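Local atomic coordinates of interpain A (PDB entry 3BB7), a protein that probably cleaves peptide bonds as a C10-family cysteine protease, here in its zymogen form with the nucleophile replaced. Residues L72-P77 with Y293-L298; K81-V86 with D272-A277; S87-T92 with G248-Y253. The protein carries 1 engineered substitution. One frame throughout, in Å; residues are numbered along the deposited sequence. Where two conformers were deposited one is given.

Interaction 1. Residues L72-P77 with Y293-L298; sequences LNVIKP and YYKIDL. Unlike the reference sequence in segment 72-77: Asn73 (reference Ser).
The carboxylate of Asp297 is the flat group that meets 72-77: its OD2 takes the backbone N-H of Ile75 on the anti side, 25° out of the carboxylate plane. The bond is short and almost straight, N to OD2 2.8 Å with 177° at the hydrogen. The other oxygen, OD1, accepts a hydrogen bond from a water that also donates to Asn73 O and accepts from Lys295 NZ. With chi1 at 51°, Asp297 CG sits between its own N and carbonyl carbon, which turns the carboxylate onto the 72-77 backbone. Asn73 OD1 stands over the Asp297 carbonyl, 3.2 Å from Asp297 O; both are acceptors and no bond forms. Asp297 O is instead bound by Arg229, and Asn73 ND2 reaches Asp234 weakly. Beyond the polar centre, Leu72 CD1 meets Leu298 CD2 at 4.0 Å, and Ile75 leans on helix 234-246. The Lys295 chain bends at its last torsion to bring NZ beside Val74 CG1, 4.0 Å away. NZ and Asp297 OD2 form a long salt bridge. The lysine charge probably favours the ionised carboxylate, which thus joins the extended chain after helix 49-68 to the turn following strand 292-294.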
loop_
_atom_site.group_PDB
_atom_site.type_symbol
_atom_site.label_atom_id
_atom_site.label_comp_id
_atom_site.label_asym_id
_atom_site.label_seq_id
_atom_site.Cartn_x
_atom_site.Cartn_y
_atom_site.Cartn_z
ATOM N N LEU A 72 21.496 -2.604 -11.888
ATOM C CA LEU A 72 20.304 -2.973 -11.139
ATOM C C LEU A 72 19.673 -4.203 -11.779
ATOM O O LEU A 72 19.689 -4.360 -13.002
ATOM C CB LEU A 72 19.291 -1.814 -11.053
ATOM C CG LEU A 72 19.723 -0.616 -10.204
ATOM C CD1 LEU A 72 18.841 0.597 -10.506
ATOM C CD2 LEU A 72 19.676 -0.955 -8.687
ATOM N N ASN A 73 19.122 -5.069 -10.949
ATOM C CA ASN A 73 18.529 -6.278 -11.507
ATOM C C ASN A 73 17.144 -6.034 -12.096
ATOM O O ASN A 73 16.443 -5.088 -11.711
ATOM C CB ASN A 73 18.522 -7.410 -10.494
ATOM C CG ASN A 73 17.616 -7.152 -9.328
ATOM O OD1 ASN A 73 16.487 -6.662 -9.475
ATOM N ND2 ASN A 73 18.086 -7.504 -8.146
ATOM N N VAL A 74 16.793 -6.886 -13.055
ATOM C CA VAL A 74 15.490 -6.862 -13.715
ATOM C C VAL A 74 14.987 -8.300 -13.656
ATOM O O VAL A 74 15.620 -9.220 -14.198
ATOM C CB VAL A 74 15.615 -6.417 -15.179
ATOM C CG1 VAL A 74 14.267 -6.482 -15.850
ATOM C CG2 VAL A 74 16.152 -4.998 -15.237
ATOM N N ILE A 75 13.899 -8.499 -12.933
ATOM C CA ILE A 75 13.366 -9.846 -12.709
ATOM C C ILE A 75 11.975 -9.870 -13.307
ATOM O O ILE A 75 11.112 -9.035 -12.938
ATOM C CB ILE A 75 13.319 -10.160 -11.203
ATOM C CG1 ILE A 75 14.722 -10.137 -10.600
ATOM C CG2 ILE A 75 12.662 -11.511 -10.956
ATOM C CD1 ILE A 75 14.715 -10.185 -9.080
ATOM N N LYS A 76 11.745 -10.827 -14.204
ATOM C CA LYS A 76 10.473 -10.974 -14.919
ATOM C C LYS A 76 9.847 -12.300 -14.509
ATOM O O LYS A 76 10.577 -13.274 -14.238
ATOM C CB LYS A 76 10.714 -10.937 -16.431
ATOM C CG LYS A 76 11.253 -9.602 -16.918
ATOM C CD LYS A 76 11.178 -9.507 -18.403
ATOM C CE LYS A 76 11.827 -8.253 -18.915
ATOM N NZ LYS A 76 11.661 -8.057 -20.388
ATOM N N PRO A 77 8.503 -12.355 -14.455
ATOM C CA PRO A 77 7.830 -13.593 -14.048
ATOM C C PRO A 77 8.026 -14.688 -15.100
ATOM O O PRO A 77 7.785 -14.450 -16.298
ATOM C CB PRO A 77 6.356 -13.178 -13.977
ATOM C CG PRO A 77 6.242 -11.980 -14.897
ATOM C CD PRO A 77 7.544 -11.273 -14.742
ATOM N N TYR A 293 1.746 0.982 -12.510
ATOM C CA TYR A 293 2.716 -0.120 -12.435
ATOM C C TYR A 293 4.092 0.436 -12.154
ATOM O O TYR A 293 4.550 1.383 -12.806
ATOM C CB TYR A 293 2.714 -0.881 -13.745
ATOM C CG TYR A 293 1.547 -1.844 -13.907
ATOM C CD1 TYR A 293 1.736 -3.220 -13.791
ATOM C CD2 TYR A 293 0.264 -1.376 -14.134
ATOM C CE1 TYR A 293 0.666 -4.103 -13.974
ATOM C CE2 TYR A 293 -0.817 -2.255 -14.318
ATOM C CZ TYR A 293 -0.605 -3.613 -14.200
ATOM O OH TYR A 293 -1.672 -4.470 -14.404
ATOM N N TYR A 294 4.762 -0.165 -11.183
ATOM C CA TYR A 294 6.034 0.346 -10.675
ATOM C C TYR A 294 7.042 -0.757 -10.443
ATOM O O TYR A 294 6.678 -1.869 -10.083
ATOM C CB TYR A 294 5.772 1.087 -9.345
ATOM C CG TYR A 294 4.960 2.356 -9.572
ATOM C CD1 TYR A 294 5.605 3.553 -9.897
ATOM C CD2 TYR A 294 3.561 2.363 -9.493
ATOM C CE1 TYR A 294 4.898 4.712 -10.168
ATOM C CE2 TYR A 294 2.824 3.562 -9.745
ATOM C CZ TYR A 294 3.525 4.730 -10.063
ATOM O OH TYR A 294 2.868 5.906 -10.359
ATOM N N LYS A 295 8.311 -0.449 -10.613
ATOM C CA LYS A 295 9.355 -1.426 -10.292
ATOM C C LYS A 295 9.590 -1.556 -8.795
ATOM O O LYS A 295 9.770 -0.565 -8.073
ATOM C CB LYS A 295 10.659 -1.021 -10.983
ATOM C CG LYS A 295 10.623 -1.301 -12.494
ATOM C CD LYS A 295 11.978 -1.196 -13.115
ATOM C CE LYS A 295 11.988 -1.843 -14.495
ATOM N NZ LYS A 295 12.293 -3.303 -14.464
ATOM N N ILE A 296 9.613 -2.795 -8.331
ATOM C CA ILE A 296 10.112 -3.095 -6.987
ATOM C C ILE A 296 11.263 -4.121 -7.013
ATOM O O ILE A 296 11.994 -4.251 -6.022
ATOM C CB ILE A 296 9.039 -3.555 -5.975
ATOM C CG1 ILE A 296 8.452 -4.901 -6.398
ATOM C CG2 ILE A 296 7.972 -2.437 -5.775
ATOM C CD1 ILE A 296 7.666 -5.620 -5.284
ATOM N N ASP A 297 11.439 -4.837 -8.118
ATOM C CA ASP A 297 12.514 -5.835 -8.141
ATOM C C ASP A 297 13.877 -5.242 -7.798
ATOM O O ASP A 297 14.653 -5.822 -7.033
ATOM C CB ASP A 297 12.567 -6.594 -9.481
ATOM C CG ASP A 297 12.597 -5.686 -10.710
ATOM O OD1 ASP A 297 12.580 -4.434 -10.610
ATOM O OD2 ASP A 297 12.648 -6.251 -11.831
ATOM N N LEU A 298 14.135 -4.049 -8.311
ATOM C CA LEU A 298 15.425 -3.390 -8.107
ATOM C C LEU A 298 15.578 -2.737 -6.729
ATOM O O LEU A 298 16.634 -2.154 -6.443
ATOM C CB LEU A 298 15.668 -2.366 -9.216
ATOM C CG LEU A 298 14.522 -1.496 -9.720
ATOM C CD1 LEU A 298 13.805 -0.735 -8.636
ATOM C CD2 LEU A 298 15.040 -0.520 -10.796
HETATM O O HOH W 1 14.359 -3.518 -12.630
#

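Interaction 2. Residues K81-V86 with D272-A277; sequences KYAAEV and DGYNKA
Val86 and Tyr274 exchange two backbone hydrogen bonds, Val86 N to Tyr274 O and Tyr274 N to Val86 O, each 2.9 Å between the heavy atoms. The second donor lies in the carbonyl plane, on a lone pair of Val86 O. A third bond is made by the tyrosine side chain, whose OH donates to Ala83 O at 2.7 Å, approaching 28° out of that carbonyl's plane. The same hydroxyl is bonded to Thr246 OG1, which also takes the N-H of Ala83, so one threonine at the end of helix 234-246 serves both partners.

Ala83 O is at the edge of the Tyr274 ring, in plane, whereas Val86 N stands above the centre of one face, 4.1 Å from the plane. Chi1 of 60° sets the tyrosine CG between its own N and carbonyl carbon and directs the ring along the incoming chain. Val86 CG2, anti to the valine carbonyl carbon, touches CE1 of the ring at 3.6 Å. The ring also meets Phe242, with their planes at about 60°. Farther out, the extended chains of Glu85 and Lys276 pass obliquely, with Glu85 CD 4.1 Å from Lys276 CE; their charged ends, OE2 and NZ, stay 4.7 Å apart, opposite charges near each other but not in contact, at most a weak attraction.

Gly273 CA comes 3.1 Å from Val86 O. The arrangement is a single antiparallel bridge, a hydrogen-bonded pair that lays the 81-86 chain along the end of strand 267-274, in the large antiparallel sheet that runs through both the N-terminal part and the protease part.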
loop_
_atom_site.group_PDB
_atom_site.type_symbol
_atom_site.label_atom_id
_atom_site.label_comp_id
_atom_site.label_asym_id
_atom_site.label_seq_id
_atom_site.Cartn_x
_atom_site.Cartn_y
_atom_site.Cartn_z
ATOM N N LYS A 81 6.204 -20.990 -14.625
ATOM C CA LYS A 81 5.996 -21.121 -13.171
ATOM C C LYS A 81 4.771 -20.354 -12.642
ATOM O O LYS A 81 4.199 -20.737 -11.601
ATOM C CB LYS A 81 7.236 -20.613 -12.404
ATOM C CG LYS A 81 8.524 -21.466 -12.501
ATOM C CD LYS A 81 9.575 -21.041 -11.405
ATOM C CE LYS A 81 10.481 -19.867 -11.860
ATOM N NZ LYS A 81 11.136 -19.037 -10.755
ATOM N N TYR A 82 4.400 -19.266 -13.315
ATOM C CA TYR A 82 3.356 -18.330 -12.826
ATOM C C TYR A 82 2.473 -17.880 -13.957
ATOM O O TYR A 82 2.815 -18.101 -15.126
ATOM C CB TYR A 82 4.012 -17.052 -12.298
ATOM C CG TYR A 82 5.214 -17.269 -11.432
ATOM C CD1 TYR A 82 5.083 -17.831 -10.181
ATOM C CD2 TYR A 82 6.475 -16.896 -11.865
ATOM C CE1 TYR A 82 6.215 -18.026 -9.362
ATOM C CE2 TYR A 82 7.582 -17.067 -11.082
ATOM C CZ TYR A 82 7.456 -17.638 -9.843
ATOM O OH TYR A 82 8.616 -17.782 -9.105
ATOM N N ALA A 83 1.383 -17.179 -13.632
ATOM C CA ALA A 83 0.654 -16.476 -14.666
ATOM C C ALA A 83 1.576 -15.563 -15.442
ATOM O O ALA A 83 2.497 -14.922 -14.891
ATOM C CB ALA A 83 -0.508 -15.686 -14.056
ATOM N N ALA A 84 1.333 -15.464 -16.742
ATOM C CA ALA A 84 2.157 -14.575 -17.552
ATOM C C ALA A 84 2.108 -13.125 -17.055
ATOM O O ALA A 84 3.110 -12.414 -17.109
ATOM C CB ALA A 84 1.760 -14.640 -19.001
ATOM N N GLU A 85 0.921 -12.710 -16.606
ATOM C CA GLU A 85 0.675 -11.359 -16.091
ATOM C C GLU A 85 -0.592 -11.490 -15.252
ATOM O O GLU A 85 -1.373 -12.431 -15.446
ATOM C CB GLU A 85 0.474 -10.375 -17.245
ATOM C CG GLU A 85 -0.603 -10.835 -18.228
ATOM C CD GLU A 85 -0.731 -9.976 -19.452
ATOM O OE1 GLU A 85 -0.161 -8.864 -19.463
ATOM O OE2 GLU A 85 -1.420 -10.417 -20.405
ATOM N N VAL A 86 -0.777 -10.564 -14.305
ATOM C CA VAL A 86 -2.009 -10.494 -13.506
ATOM C C VAL A 86 -2.459 -9.038 -13.521
ATOM O O VAL A 86 -1.797 -8.168 -12.968
ATOM C CB VAL A 86 -1.773 -10.993 -12.052
ATOM C CG1 VAL A 86 -3.018 -10.756 -11.192
ATOM C CG2 VAL A 86 -1.374 -12.493 -12.096
ATOM N N ASP A 272 -1.409 -5.390 -6.400
ATOM C CA ASP A 272 -2.579 -6.093 -6.884
ATOM C C ASP A 272 -2.463 -6.584 -8.313
ATOM O O ASP A 272 -3.466 -6.859 -8.965
ATOM C CB ASP A 272 -3.855 -5.266 -6.668
ATOM C CG ASP A 272 -3.931 -4.041 -7.528
ATOM O OD1 ASP A 272 -5.053 -3.491 -7.635
ATOM O OD2 ASP A 272 -2.896 -3.613 -8.113
ATOM N N GLY A 273 -1.231 -6.774 -8.773
ATOM C CA GLY A 273 -1.025 -7.374 -10.111
ATOM C C GLY A 273 0.437 -7.233 -10.489
ATOM O O GLY A 273 1.244 -6.656 -9.734
ATOM N N TYR A 274 0.766 -7.689 -11.691
ATOM C CA TYR A 274 2.098 -7.499 -12.262
ATOM C C TYR A 274 2.002 -7.674 -13.752
ATOM O O TYR A 274 1.060 -8.300 -14.251
ATOM C CB TYR A 274 3.128 -8.469 -11.685
ATOM C CG TYR A 274 2.858 -9.953 -11.871
ATOM C CD1 TYR A 274 2.233 -10.703 -10.881
ATOM C CD2 TYR A 274 3.240 -10.612 -13.042
ATOM C CE1 TYR A 274 2.000 -12.053 -11.060
ATOM C CE2 TYR A 274 3.010 -11.961 -13.222
ATOM C CZ TYR A 274 2.413 -12.682 -12.210
ATOM O OH TYR A 274 2.185 -14.023 -12.374
ATOM N N ASN A 275 2.964 -7.087 -14.458
ATOM C CA ASN A 275 2.984 -7.230 -15.911
ATOM C C ASN A 275 4.094 -8.182 -16.351
ATOM O O ASN A 275 4.844 -8.722 -15.516
ATOM C CB ASN A 275 2.994 -5.860 -16.644
ATOM C CG ASN A 275 4.294 -5.081 -16.506
ATOM O OD1 ASN A 275 5.316 -5.595 -16.054
ATOM N ND2 ASN A 275 4.250 -3.795 -16.897
ATOM N N LYS A 276 4.187 -8.416 -17.661
ATOM C CA LYS A 276 5.168 -9.354 -18.183
ATOM C C LYS A 276 6.613 -8.954 -17.924
ATOM O O LYS A 276 7.487 -9.807 -17.853
ATOM C CB LYS A 276 4.942 -9.545 -19.679
ATOM C CG LYS A 276 3.657 -10.220 -19.962
ATOM C CD LYS A 276 3.554 -10.449 -21.457
ATOM C CE LYS A 276 2.318 -11.233 -21.815
ATOM N NZ LYS A 276 2.135 -11.221 -23.321
ATOM N N ALA A 277 6.867 -7.647 -17.802
ATOM C CA ALA A 277 8.187 -7.160 -17.530
ATOM C C ALA A 277 8.500 -7.081 -16.031
ATOM O O ALA A 277 9.572 -6.615 -15.646
ATOM C CB ALA A 277 8.342 -5.808 -18.179
#

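Interaction 3. Residues S87-T92 with G248-Y253; sequences STLLTT and GHPLIY
Leu90 CD1 rests on the ring of Pro250, 3.7 Å from CG and 3.9 Å from CB, the two side chains crossing at a slant. Leu89 comes to the same ring carbon from the neighbouring position, its CD1 4.1 Å from Pro250 CG. That methyl also lies against the backbone of Gly248, with Leu89 CD1 4.1 Å from Gly248 C. No hydrogen bond joins the two segments; the contact is van der Waals packing. Both leucines hold CG anti to the carbonyl carbon (chi1 -68° for Leu89 and -88° for Leu90), and each turns its CD1 to the proline.

Gly248 ends helix 234-246 in a Schellman motif, its positive phi (77°) reversing the chain so that Pro250 leads directly into strand 251-255 of the large antiparallel sheet. The leucines therefore cover a helix-to-strand turn. His249, within that turn, takes almost no part; its ND1 bonds to Glu244 OE1.

Around these groups, Tyr127 of helix 116-128, which starts at the predicted nucleophile position (engineered Ala116), touches both Leu89 and Pro250, while Val270 of strand 267-274 packs on Leu90 and Pro250. The backbone of Leu90 is held in turn by Asp272 of the same strand, whose carboxylate oxygen OD1 accepts a hydrogen bond from Leu90 N.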
loop_
_atom_site.group_PDB
_atom_site.type_symbol
_atom_site.label_atom_id
_atom_site.label_comp_id
_atom_site.label_asym_id
_atom_site.label_seq_id
_atom_site.Cartn_x
_atom_site.Cartn_y
_atom_site.Cartn_z
ATOM N N SER A 87 -3.554 -8.745 -14.220
ATOM C CA SER A 87 -3.975 -7.353 -14.329
ATOM C C SER A 87 -4.575 -6.899 -12.991
ATOM O O SER A 87 -5.158 -7.700 -12.266
ATOM C CB SER A 87 -4.949 -7.153 -15.480
ATOM O OG SER A 87 -6.034 -8.023 -15.338
ATOM N N THR A 88 -4.352 -5.631 -12.667
ATOM C CA THR A 88 -4.880 -4.954 -11.482
ATOM C C THR A 88 -6.177 -5.571 -10.960
ATOM O O THR A 88 -7.200 -5.529 -11.653
ATOM C CB THR A 88 -5.106 -3.474 -11.865
ATOM O OG1 THR A 88 -3.883 -2.962 -12.416
ATOM C CG2 THR A 88 -5.538 -2.614 -10.641
ATOM N N LEU A 89 -6.111 -6.136 -9.745
ATOM C CA LEU A 89 -7.236 -6.810 -9.124
ATOM C C LEU A 89 -8.218 -5.904 -8.385
ATOM O O LEU A 89 -9.436 -6.170 -8.409
ATOM C CB LEU A 89 -6.724 -7.879 -8.138
ATOM C CG LEU A 89 -6.019 -9.052 -8.836
ATOM C CD1 LEU A 89 -5.321 -9.955 -7.824
ATOM C CD2 LEU A 89 -7.000 -9.899 -9.674
ATOM N N LEU A 90 -7.712 -4.872 -7.689
ATOM C CA LEU A 90 -8.625 -4.035 -6.910
ATOM C C LEU A 90 -9.421 -3.069 -7.804
ATOM O O LEU A 90 -8.948 -2.650 -8.884
ATOM C CB LEU A 90 -7.812 -3.201 -5.912
ATOM C CG LEU A 90 -7.467 -3.746 -4.527
ATOM C CD1 LEU A 90 -7.222 -5.234 -4.338
ATOM C CD2 LEU A 90 -6.363 -2.864 -3.908
ATOM N N THR A 91 -10.620 -2.684 -7.339
ATOM C CA THR A 91 -11.416 -1.662 -8.053
ATOM C C THR A 91 -11.576 -0.374 -7.235
ATOM O O THR A 91 -12.143 0.613 -7.713
ATOM C CB THR A 91 -12.810 -2.214 -8.390
ATOM O OG1 THR A 91 -13.438 -2.704 -7.199
ATOM C CG2 THR A 91 -12.664 -3.378 -9.411
ATOM N N THR A 92 -11.081 -0.395 -5.995
ATOM C CA THR A 92 -11.263 0.726 -5.100
ATOM C C THR A 92 -10.115 1.733 -5.247
ATOM O O THR A 92 -9.002 1.388 -5.666
ATOM C CB THR A 92 -11.306 0.252 -3.643
ATOM O OG1 THR A 92 -10.171 -0.595 -3.379
ATOM C CG2 THR A 92 -12.580 -0.502 -3.366
ATOM N N GLY A 248 -4.322 -14.948 -7.225
ATOM C CA GLY A 248 -5.373 -13.943 -7.024
ATOM C C GLY A 248 -5.376 -13.363 -5.613
ATOM O O GLY A 248 -6.454 -13.043 -5.065
ATOM N N HIS A 249 -4.181 -13.230 -5.019
ATOM C CA HIS A 249 -4.059 -12.680 -3.676
ATOM C C HIS A 249 -3.318 -11.353 -3.643
ATOM O O HIS A 249 -2.078 -11.334 -3.646
ATOM C CB HIS A 249 -3.278 -13.638 -2.778
ATOM C CG HIS A 249 -3.860 -15.014 -2.679
ATOM N ND1 HIS A 249 -3.116 -16.080 -2.225
ATOM C CD2 HIS A 249 -5.098 -15.497 -2.938
ATOM C CE1 HIS A 249 -3.868 -17.171 -2.218
ATOM N NE2 HIS A 249 -5.078 -16.845 -2.640
ATOM N N PRO A 250 -4.054 -10.227 -3.580
ATOM C CA PRO A 250 -3.371 -8.932 -3.470
ATOM C C PRO A 250 -2.636 -8.886 -2.144
ATOM O O PRO A 250 -3.072 -9.536 -1.157
ATOM C CB PRO A 250 -4.510 -7.922 -3.473
ATOM C CG PRO A 250 -5.746 -8.659 -3.955
ATOM C CD PRO A 250 -5.524 -10.117 -3.620
ATOM N N LEU A 251 -1.520 -8.153 -2.116
ATOM C CA LEU A 251 -0.604 -8.120 -0.973
ATOM C C LEU A 251 -0.543 -6.772 -0.271
ATOM O O LEU A 251 -0.331 -5.765 -0.922
ATOM C CB LEU A 251 0.818 -8.489 -1.408
ATOM C CG LEU A 251 0.961 -9.892 -2.027
ATOM C CD1 LEU A 251 2.327 -10.063 -2.629
ATOM C CD2 LEU A 251 0.741 -10.938 -0.975
ATOM N N ILE A 252 -0.714 -6.760 1.045
ATOM C CA ILE A 252 -0.473 -5.562 1.839
ATOM C C ILE A 252 1.050 -5.413 1.939
ATOM O O ILE A 252 1.751 -6.380 2.292
ATOM C CB ILE A 252 -1.071 -5.774 3.248
ATOM C CG1 ILE A 252 -2.592 -6.009 3.150
ATOM C CG2 ILE A 252 -0.712 -4.607 4.187
ATOM C CD1 ILE A 252 -3.222 -6.583 4.423
ATOM N N TYR A 253 1.591 -4.239 1.604
ATOM C CA TYR A 253 3.037 -4.070 1.480
ATOM C C TYR A 253 3.421 -2.711 2.070
ATOM O O TYR A 253 2.706 -1.730 1.888
ATOM C CB TYR A 253 3.374 -4.093 -0.007
ATOM C CG TYR A 253 4.826 -4.351 -0.407
ATOM C CD1 TYR A 253 5.216 -5.600 -0.883
ATOM C CD2 TYR A 253 5.799 -3.350 -0.299
ATOM C CE1 TYR A 253 6.514 -5.842 -1.290
ATOM C CE2 TYR A 253 7.125 -3.576 -0.707
ATOM C CZ TYR A 253 7.479 -4.833 -1.193
ATOM O OH TYR A 253 8.783 -5.059 -1.617
#

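How the interactions relate
The three contacts follow one another along the extended 72-92 connection between helix 49-68 and helix 116-128, and all reach the same antiparallel sheet. Interaction 3 is nested within the loop closed by interaction 2, which in turn lies within that of interaction 1. Centres of interactions 1 and 2 are 12 Å apart, as are those of 2 and 3; 1 and 3 are separated by 18 Å. Pro77 joins the first two, its CB 3.6 Å from Tyr274 CE2. Asp272 joins the last two, with its O 2.9 Å from Leu89 N, a probable hydrogen bond. All lie away from the predicted catalytic positions, Ala116 (engineered) and His267, although strand 267-274, which begins at that histidine, supplies Asp272 and Tyr274.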